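Local structure of BH2851 (Bacillus halodurans, 2GFG) at residues A[40-43]-A[47-50]; A[90-95]-A[116-121]. The protein is of unknown function, but is a putative adenylate cyclase of the CYTH family that probably acts on triphosphate-containing substrates. All blocks are in the same frame, centred on the assembly; numbering follows the deposited sequence.

Contact 1: residues A[40-43]-A[47-50]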
loop_
_atom_site.group_PDB
_atom_site.type_symbol
_atom_site.label_atom_id
_atom_site.label_comp_id
_atom_site.label_asym_id
_atom_site.label_seq_id
_atom_site.Cartn_x
_atom_site.Cartn_y
_atom_site.Cartn_z
ATOM N N TYR A 40 9.539 -1.353 4.063
ATOM C CA TYR A 40 9.880 -0.493 2.917
ATOM C C TYR A 40 11.354 -0.491 2.596
ATOM O O TYR A 40 12.192 -0.516 3.486
ATOM C CB TYR A 40 9.404 0.930 3.169
ATOM C CG TYR A 40 7.923 1.022 3.420
ATOM C CD1 TYR A 40 7.005 0.457 2.519
ATOM C CD2 TYR A 40 7.423 1.690 4.538
ATOM C CE1 TYR A 40 5.634 0.529 2.743
ATOM C CE2 TYR A 40 6.045 1.779 4.770
ATOM C CZ TYR A 40 5.154 1.189 3.866
ATOM O OH TYR A 40 3.797 1.257 4.086
ATOM N N PHE A 41 11.660 -0.458 1.295
ATOM C CA PHE A 41 13.026 -0.421 0.814
ATOM C C PHE A 41 13.249 0.810 -0.048
ATOM O O PHE A 41 12.379 1.202 -0.830
ATOM C CB PHE A 41 13.340 -1.677 0.021
ATOM C CG PHE A 41 13.299 -2.921 0.837
ATOM C CD1 PHE A 41 14.467 -3.448 1.389
ATOM C CD2 PHE A 41 12.088 -3.545 1.118
ATOM C CE1 PHE A 41 14.431 -4.606 2.170
ATOM C CE2 PHE A 41 12.047 -4.699 1.899
ATOM C CZ PHE A 41 13.231 -5.223 2.429
ATOM N N GLU A 42 14.421 1.409 0.095
ATOM C CA GLU A 42 14.758 2.613 -0.627
ATOM C C GLU A 42 16.261 2.874 -0.511
ATOM O O GLU A 42 16.919 2.358 0.402
ATOM C CB GLU A 42 13.938 3.809 -0.057
ATOM C CG GLU A 42 14.152 5.161 -0.737
ATOM C CD GLU A 42 13.828 5.156 -2.229
ATOM O OE1 GLU A 42 14.636 4.614 -3.012
ATOM O OE2 GLU A 42 12.834 5.813 -2.625
ATOM N N THR A 43 16.810 3.599 -1.487
ATOM C CA THR A 43 18.213 4.039 -1.448
ATOM C C THR A 43 18.358 5.270 -0.557
ATOM O O THR A 43 17.373 5.915 -0.226
ATOM C CB THR A 43 18.748 4.381 -2.881
ATOM O OG1 THR A 43 17.996 5.464 -3.438
ATOM C CG2 THR A 43 18.639 3.167 -3.803
ATOM N N GLN A 47 15.918 7.013 -4.642
ATOM C CA GLN A 47 15.777 6.841 -6.118
ATOM C C GLN A 47 14.383 6.359 -6.547
ATOM O O GLN A 47 13.853 6.818 -7.566
ATOM C CB GLN A 47 16.857 5.897 -6.671
ATOM C CG GLN A 47 18.245 6.527 -6.704
ATOM C CD GLN A 47 19.284 5.698 -7.460
ATOM O OE1 GLN A 47 20.402 5.495 -6.976
ATOM N NE2 GLN A 47 18.928 5.248 -8.673
ATOM N N LEU A 48 13.790 5.445 -5.772
ATOM C CA LEU A 48 12.434 4.953 -6.080
ATOM C C LEU A 48 11.408 6.090 -5.996
ATOM O O LEU A 48 10.505 6.182 -6.831
ATOM C CB LEU A 48 12.032 3.803 -5.145
ATOM C CG LEU A 48 12.727 2.456 -5.368
ATOM C CD1 LEU A 48 12.560 1.548 -4.133
ATOM C CD2 LEU A 48 12.191 1.772 -6.608
ATOM N N LYS A 49 11.575 6.966 -5.004
ATOM C CA LYS A 49 10.695 8.129 -4.835
ATOM C C LYS A 49 10.802 9.062 -6.063
ATOM O O LYS A 49 9.793 9.513 -6.593
ATOM C CB LYS A 49 11.055 8.901 -3.541
ATOM C CG LYS A 49 9.869 9.614 -2.864
ATOM C CD LYS A 49 9.523 10.929 -3.529
ATOM C CE LYS A 49 8.364 11.617 -2.822
ATOM N NZ LYS A 49 7.881 12.806 -3.575
ATOM N N LYS A 50 12.034 9.287 -6.527
ATOM C CA LYS A 50 12.295 10.160 -7.694
ATOM C C LYS A 50 11.745 9.587 -9.014
ATOM O O LYS A 50 11.517 10.331 -9.962
ATOM C CB LYS A 50 13.797 10.439 -7.822
ATOM C CG LYS A 50 14.348 11.287 -6.685
ATOM C CD LYS A 50 15.857 11.300 -6.663
ATOM C CE LYS A 50 16.382 12.319 -5.647
ATOM N NZ LYS A 50 17.876 12.340 -5.588
#

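Contact 2: residues A[90-95]-A[116-121]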
loop_
_atom_site.group_PDB
_atom_site.type_symbol
_atom_site.label_atom_id
_atom_site.label_comp_id
_atom_site.label_asym_id
_atom_site.label_seq_id
_atom_site.Cartn_x
_atom_site.Cartn_y
_atom_site.Cartn_z
ATOM N N LEU A 90 16.482 -12.518 4.450
ATOM C CA LEU A 90 17.733 -12.106 3.759
ATOM C C LEU A 90 17.642 -10.690 3.210
ATOM O O LEU A 90 18.583 -9.919 3.326
ATOM C CB LEU A 90 18.069 -13.068 2.617
ATOM C CG LEU A 90 18.870 -14.290 3.003
ATOM C CD1 LEU A 90 18.781 -15.332 1.930
ATOM C CD2 LEU A 90 20.350 -13.908 3.289
ATOM N N ALA A 91 16.513 -10.375 2.577
ATOM C CA ALA A 91 16.274 -9.034 2.025
ATOM C C ALA A 91 16.232 -7.987 3.131
ATOM O O ALA A 91 16.890 -6.951 3.038
ATOM C CB ALA A 91 14.969 -9.013 1.222
ATOM N N LEU A 92 15.496 -8.292 4.201
ATOM C CA LEU A 92 15.333 -7.368 5.331
ATOM C C LEU A 92 16.620 -7.143 6.107
ATOM O O LEU A 92 16.935 -6.021 6.452
ATOM C CB LEU A 92 14.245 -7.880 6.292
ATOM C CG LEU A 92 12.820 -7.843 5.741
ATOM C CD1 LEU A 92 11.895 -8.811 6.524
ATOM C CD2 LEU A 92 12.282 -6.463 5.773
ATOM N N GLU A 93 17.373 -8.222 6.352
ATOM C CA GLU A 93 18.562 -8.158 7.237
ATOM C C GLU A 93 19.860 -7.784 6.515
ATOM O O GLU A 93 20.745 -7.157 7.115
ATOM C CB GLU A 93 18.749 -9.491 7.969
ATOM C CG GLU A 93 17.614 -9.821 8.938
ATOM C CD GLU A 93 17.802 -11.168 9.664
ATOM O OE1 GLU A 93 18.585 -12.027 9.175
ATOM O OE2 GLU A 93 17.139 -11.372 10.705
ATOM N N SER A 94 20.002 -8.212 5.257
ATOM C CA SER A 94 21.280 -8.055 4.535
ATOM C C SER A 94 21.140 -7.465 3.113
ATOM O O SER A 94 22.088 -7.501 2.333
ATOM C CB SER A 94 22.003 -9.405 4.472
ATOM O OG SER A 94 21.243 -10.353 3.750
ATOM N N ALA A 95 19.966 -6.908 2.797
ATOM C CA ALA A 95 19.715 -6.284 1.473
ATOM C C ALA A 95 19.992 -7.223 0.248
ATOM O O ALA A 95 20.306 -6.735 -0.854
ATOM C CB ALA A 95 20.516 -4.976 1.342
ATOM N N LEU A 116 19.885 -0.455 -2.291
ATOM C CA LEU A 116 18.584 -0.609 -1.607
ATOM C C LEU A 116 18.774 -1.202 -0.229
ATOM O O LEU A 116 19.621 -2.070 -0.033
ATOM C CB LEU A 116 17.634 -1.506 -2.419
ATOM C CG LEU A 116 17.014 -0.912 -3.678
ATOM C CD1 LEU A 116 16.331 -2.004 -4.492
ATOM C CD2 LEU A 116 16.025 0.192 -3.329
ATOM N N LYS A 117 17.982 -0.728 0.731
ATOM C CA LYS A 117 18.013 -1.266 2.100
ATOM C C LYS A 117 16.687 -1.061 2.812
ATOM O O LYS A 117 15.879 -0.216 2.420
ATOM C CB LYS A 117 19.139 -0.623 2.900
ATOM C CG LYS A 117 19.084 0.913 2.960
ATOM C CD LYS A 117 20.366 1.501 3.561
ATOM C CE LYS A 117 21.571 1.330 2.622
ATOM N NZ LYS A 117 22.781 2.056 3.118
ATOM N N HIS A 118 16.475 -1.844 3.869
ATOM C CA HIS A 118 15.271 -1.738 4.679
ATOM C C HIS A 118 15.278 -0.415 5.470
ATOM O O HIS A 118 16.109 -0.219 6.356
ATOM C CB HIS A 118 15.159 -2.935 5.624
ATOM C CG HIS A 118 13.911 -2.941 6.443
ATOM N ND1 HIS A 118 13.909 -3.212 7.793
ATOM C CD2 HIS A 118 12.633 -2.640 6.118
ATOM C CE1 HIS A 118 12.674 -3.124 8.255
ATOM N NE2 HIS A 118 11.881 -2.777 7.259
ATOM N N ILE A 119 14.357 0.493 5.116
ATOM C CA ILE A 119 14.278 1.833 5.773
ATOM C C ILE A 119 13.335 1.843 6.986
ATOM O O ILE A 119 13.519 2.637 7.910
ATOM C CB ILE A 119 13.881 2.980 4.763
ATOM C CG1 ILE A 119 12.566 2.673 4.040
ATOM C CG2 ILE A 119 15.002 3.194 3.748
ATOM C CD1 ILE A 119 11.920 3.910 3.381
ATOM N N GLY A 120 12.339 0.953 6.983
ATOM C CA GLY A 120 11.436 0.812 8.127
ATOM C C GLY A 120 10.167 0.037 7.816
ATOM O O GLY A 120 9.931 -0.357 6.674
ATOM N N THR A 121 9.325 -0.121 8.838
ATOM C CA THR A 121 8.132 -0.948 8.751
ATOM C C THR A 121 6.884 -0.201 9.242
ATOM O O THR A 121 6.870 0.347 10.340
ATOM C CB THR A 121 8.300 -2.246 9.574
ATOM O OG1 THR A 121 9.477 -2.927 9.142
ATOM C CG2 THR A 121 7.081 -3.181 9.409
HETATM O O HOH W 1 18.299 -4.200 4.097
#

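Contact 1: residues A[40-43]-A[47-50]
A chi1 of -179° carries the Glu42 chain out from the end of strand 34-42, and a bend at chi2 (59°) then sets its carboxylate at the start of helix 47-50, in front of the N-H groups of Leu48 and Lys49. In Thr43 a chi1 of 62° tucks OG1 back over its own backbone, which sets the hydroxyl oxygen in front of Gln47 N. Both carboxylate oxygens of Glu42 are used. OE1 takes Leu48 N at 3.0 Å and OE2 takes Lys49 N at 2.9 Å, each through its syn lone pair, and a two-pronged grip of this kind should limit rotation of the carboxylate. The anti lone pair of OE1 receives Thr43 N, at 2.8 Å, from the next residue in the chain. Gln47 N donates to Thr43 OG1 at 2.9 Å in a nearly straight bond (166°), and Gln47 CG rests against the same oxygen. Asp45, in the intervening loop, makes a further hydrogen bond to OG1. The first three amides of the helix thus find side-chain acceptors, and these N-H groups would probably favour the negative charge on Glu42. The side chains of Leu48 and Glu42 run alongside each other, pointing opposite ways, and Leu48 lies against oxygen atoms: its CB is 3.3 Å from Glu42 OE2, and its CD1 is 3.3 Å from Phe41 O. Its apolar packing is with Leu55 of the next strand. Acidic and hydroxyl side chains holding the amides of a first turn are typical of helix N-termini; here they fasten a short helix to a strand end of the closed antiparallel barrel of the CYTH fold.

Contact 2: residues A[90-95]-A[116-121]
Leu92 and His118 carry the apolar part of this contact through a CH-pi interaction: Leu92 CD2 stands over the centre of the imidazole, 3.9 Å from the ring centroid and only 9° off the normal. A chi1 of -177° turns the His118 ring to bring it under the methyl. Its opposite face meets Gly120 N, offset toward the rim. Van der Waals packing continues at the helix end, where Ala95, the first residue to leave helical geometry, brings CB within 3.3 Å of Leu116 O. Polar links are few. A water accepts from His118 N at 3.0 Å and donates to Ala91 O at 3.3 Å, bridging strand and helix, while at the ring edge, in plane, His118 NE2 and Thr121 OG1 form a weak hydrogen bond of 3.1 Å. Replacing His118 with an alanine would probably leave a gap beneath the Leu92 methyl and deprive Thr121 OG1 of this weak partner. Helix 85-94 is thereby laid against the first residues of strand 117-131, with Leu92 also reaching His39 and Phe41 of the adjoining strand 34-42 and Ala91 touching Ile57 of strand 54-60.

From the N terminus, strand 34-42 runs first into contact 1, which closes a tight connection of three residues and pins helix 47-50 to the strand end. After strands 54-60, 63-71 and 76-83, the chain enters helix 85-94, and contact 2 closes a longer excursion of twenty residues that includes helix 101-108. The loops therefore follow in series and neither encloses the other. In space they meet because strands 34-42 and 117-131 are antiparallel neighbours in the barrel: Tyr40 N lies 2.8 Å from Gly120 O, a probable hydrogen bond, and Phe41 CE1 packs against Ala91 O. Together they tie two helices to adjacent barrel strands.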